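Local coordinates for protein ATP-dependent 6-phosphofructokinase isozyme 2 (Escherichia coli, PDB 3N1C) that catalyses the ATP-dependent phosphorylation of fructose 6-phosphate to fructose 1,6-bisphosphate, the first committing step of glycolysis, working as a homodimer, at residues A[88-93]-A[105-110]. Residues are numbered along the deposited sequence; the frame is centred on the assembly and turned at random.
Sequences WTRQNL and RFVMPG. With F6P (6-O-phosphono-beta-D-fructofuranose), chain E.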
# COMPACT_ATOMS: atom_id res chain seq x y z
N TRP A 88 -24.12 -21.73 11.15
CA TRP A 88 -24.26 -20.37 11.68
C TRP A 88 -24.08 -19.28 10.62
O TRP A 88 -23.15 -19.34 9.82
CB TRP A 88 -23.28 -20.15 12.83
CG TRP A 88 -23.75 -20.66 14.16
CD1 TRP A 88 -24.42 -21.83 14.40
CD2 TRP A 88 -23.56 -20.03 15.43
NE1 TRP A 88 -24.67 -21.96 15.74
CE2 TRP A 88 -24.15 -20.87 16.40
CE3 TRP A 88 -22.95 -18.84 15.84
CZ2 TRP A 88 -24.15 -20.55 17.76
CZ3 TRP A 88 -22.95 -18.53 17.19
CH2 TRP A 88 -23.55 -19.38 18.13
N THR A 89 -24.96 -18.29 10.65
CA THR A 89 -24.87 -17.15 9.74
C THR A 89 -23.48 -16.52 9.79
O THR A 89 -22.95 -16.26 10.86
CB THR A 89 -25.92 -16.08 10.12
OG1 THR A 89 -27.23 -16.61 9.91
CG2 THR A 89 -25.75 -14.83 9.27
N ARG A 90 -22.90 -16.27 8.62
CA ARG A 90 -21.57 -15.67 8.55
C ARG A 90 -21.54 -14.27 9.17
O ARG A 90 -22.56 -13.56 9.22
CB ARG A 90 -21.10 -15.59 7.10
CG ARG A 90 -21.86 -14.56 6.28
CD ARG A 90 -21.29 -14.40 4.89
NE ARG A 90 -22.26 -13.79 3.99
CZ ARG A 90 -21.95 -13.24 2.81
NH1 ARG A 90 -20.69 -13.22 2.40
NH2 ARG A 90 -22.90 -12.72 2.05
N GLN A 91 -20.36 -13.88 9.63
CA GLN A 91 -20.15 -12.56 10.20
C GLN A 91 -19.00 -11.88 9.47
O GLN A 91 -17.84 -12.28 9.60
CB GLN A 91 -19.85 -12.66 11.71
CG GLN A 91 -19.53 -11.33 12.39
CD GLN A 91 -19.50 -11.43 13.91
OE1 GLN A 91 -20.32 -12.13 14.51
NE2 GLN A 91 -18.57 -10.71 14.53
N ASN A 92 -19.33 -10.87 8.68
CA ASN A 92 -18.33 -10.12 7.94
C ASN A 92 -17.79 -8.96 8.76
O ASN A 92 -18.44 -8.49 9.69
CB ASN A 92 -18.91 -9.64 6.60
CG ASN A 92 -19.21 -10.80 5.66
OD1 ASN A 92 -18.70 -11.91 5.85
ND2 ASN A 92 -20.02 -10.55 4.63
N LEU A 93 -16.58 -8.51 8.44
CA LEU A 93 -15.95 -7.46 9.22
C LEU A 93 -15.68 -6.22 8.39
O LEU A 93 -15.03 -6.28 7.35
CB LEU A 93 -14.65 -7.95 9.87
CG LEU A 93 -13.96 -6.91 10.75
CD1 LEU A 93 -14.86 -6.47 11.89
CD2 LEU A 93 -12.64 -7.44 11.28
N ARG A 105 -13.11 -4.13 3.96
CA ARG A 105 -14.27 -5.00 4.01
C ARG A 105 -13.90 -6.46 3.82
O ARG A 105 -13.53 -6.88 2.73
CB ARG A 105 -15.29 -4.57 2.95
CG ARG A 105 -15.69 -3.10 3.08
CD ARG A 105 -16.35 -2.60 1.83
NE ARG A 105 -17.66 -3.21 1.63
CZ ARG A 105 -18.25 -3.31 0.44
NH1 ARG A 105 -17.64 -2.86 -0.64
NH2 ARG A 105 -19.45 -3.88 0.34
N PHE A 106 -14.00 -7.22 4.90
CA PHE A 106 -13.65 -8.64 4.88
C PHE A 106 -14.90 -9.50 4.79
O PHE A 106 -15.70 -9.58 5.73
CB PHE A 106 -12.78 -8.99 6.08
CG PHE A 106 -11.51 -8.18 6.15
CD1 PHE A 106 -11.43 -7.07 6.97
CD2 PHE A 106 -10.42 -8.51 5.36
CE1 PHE A 106 -10.27 -6.32 7.02
CE2 PHE A 106 -9.27 -7.76 5.40
CZ PHE A 106 -9.19 -6.67 6.23
N VAL A 107 -15.06 -10.14 3.64
CA VAL A 107 -16.29 -10.82 3.30
C VAL A 107 -16.07 -12.33 3.29
O VAL A 107 -15.42 -12.85 2.38
CB VAL A 107 -16.79 -10.35 1.92
CG1 VAL A 107 -18.05 -11.08 1.51
CG2 VAL A 107 -16.98 -8.83 1.92
N MET A 108 -16.72 -12.92 4.31
CA MET A 108 -16.51 -14.35 4.55
C MET A 108 -17.37 -15.18 3.60
O MET A 108 -18.27 -14.65 2.94
CB MET A 108 -16.86 -14.72 6.00
CG MET A 108 -16.00 -14.08 7.07
SD MET A 108 -14.26 -14.55 7.01
CE MET A 108 -13.55 -13.09 6.27
N PRO A 109 -17.30 -16.50 3.35
CA PRO A 109 -18.28 -17.26 2.57
C PRO A 109 -19.61 -17.36 3.32
O PRO A 109 -19.62 -17.41 4.54
CB PRO A 109 -17.65 -18.66 2.49
CG PRO A 109 -16.23 -18.50 2.94
CD PRO A 109 -16.22 -17.35 3.88
N GLY A 110 -20.72 -17.39 2.59
CA GLY A 110 -22.02 -17.60 3.21
C GLY A 110 -22.09 -18.95 3.90
O GLY A 110 -21.44 -19.90 3.49
O1 F6P E . -23.50 -5.45 -0.64
C1 F6P E . -23.21 -5.25 0.70
C2 F6P E . -23.58 -6.53 1.50
O2 F6P E . -24.33 -7.62 0.90
C3 F6P E . -23.10 -6.69 2.95
O3 F6P E . -23.96 -6.27 3.96
C4 F6P E . -22.15 -7.83 3.09
O4 F6P E . -21.49 -8.20 4.27
C5 F6P E . -21.63 -8.09 1.70
O5 F6P E . -22.37 -7.14 0.86
C6 F6P E . -21.87 -9.55 1.25
O6 F6P E . -21.29 -9.71 -0.02
P F6P E . -21.57 -11.04 -0.96
O1P F6P E . -23.18 -11.22 -1.26
O2P F6P E . -21.04 -12.41 -0.20
O3P F6P E . -20.88 -10.87 -2.23
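Leu93 and Phe106 form the antiparallel hydrogen-bonded pair that zips this end of the hairpin: Leu93 N gives its hydrogen to Phe106 O at 3.0 Å, and Phe106 N returns a nearly straight bond to Leu93 O. One step on, a side chain takes over from backbone pairing. With CG beside its own backbone N (chi1 -67°), Asn92 turns OD1 to Met108 N, 2.7 Å away, the N-H arriving from above the amide plane. The other end of that amide serves the substrate: Asn92 ND2 donates to O4 of fructose 6-phosphate at 2.8 Å. Next comes Arg90, its chain extended from CG to NE. Arg90 NH1 is shared between Met108 O at 2.9 Å and substrate phosphate oxygen O2P at 2.7 Å, both near the guanidinium plane; NH2 also donates to O2P. Ala10 O and Pro11 O take further hydrogens from NH2 and NE, so all three nitrogens are engaged and the guanidinium is fixed in orientation, its edge turned to the phosphate; Asn92 ND2 lies above one face, offset toward the rim. A leucine in place of Arg90 would probably leave O2P without its two-pronged grip and Met108 O without this donor. Val107 CG1 packs against Arg90 NH1 at 3.5 Å. In the fold, strand 91-97 lies between strand 12-19 and strand 103-107 in the small four-stranded sheet that forms the lid over the sugar site, as in other ribokinase-like sugar kinases; residues 105-107 pair in parallel with a strand of the second subunit, carrying that sheet across the dimer interface, while Trp88 and Gln91 rest on helix 63-75.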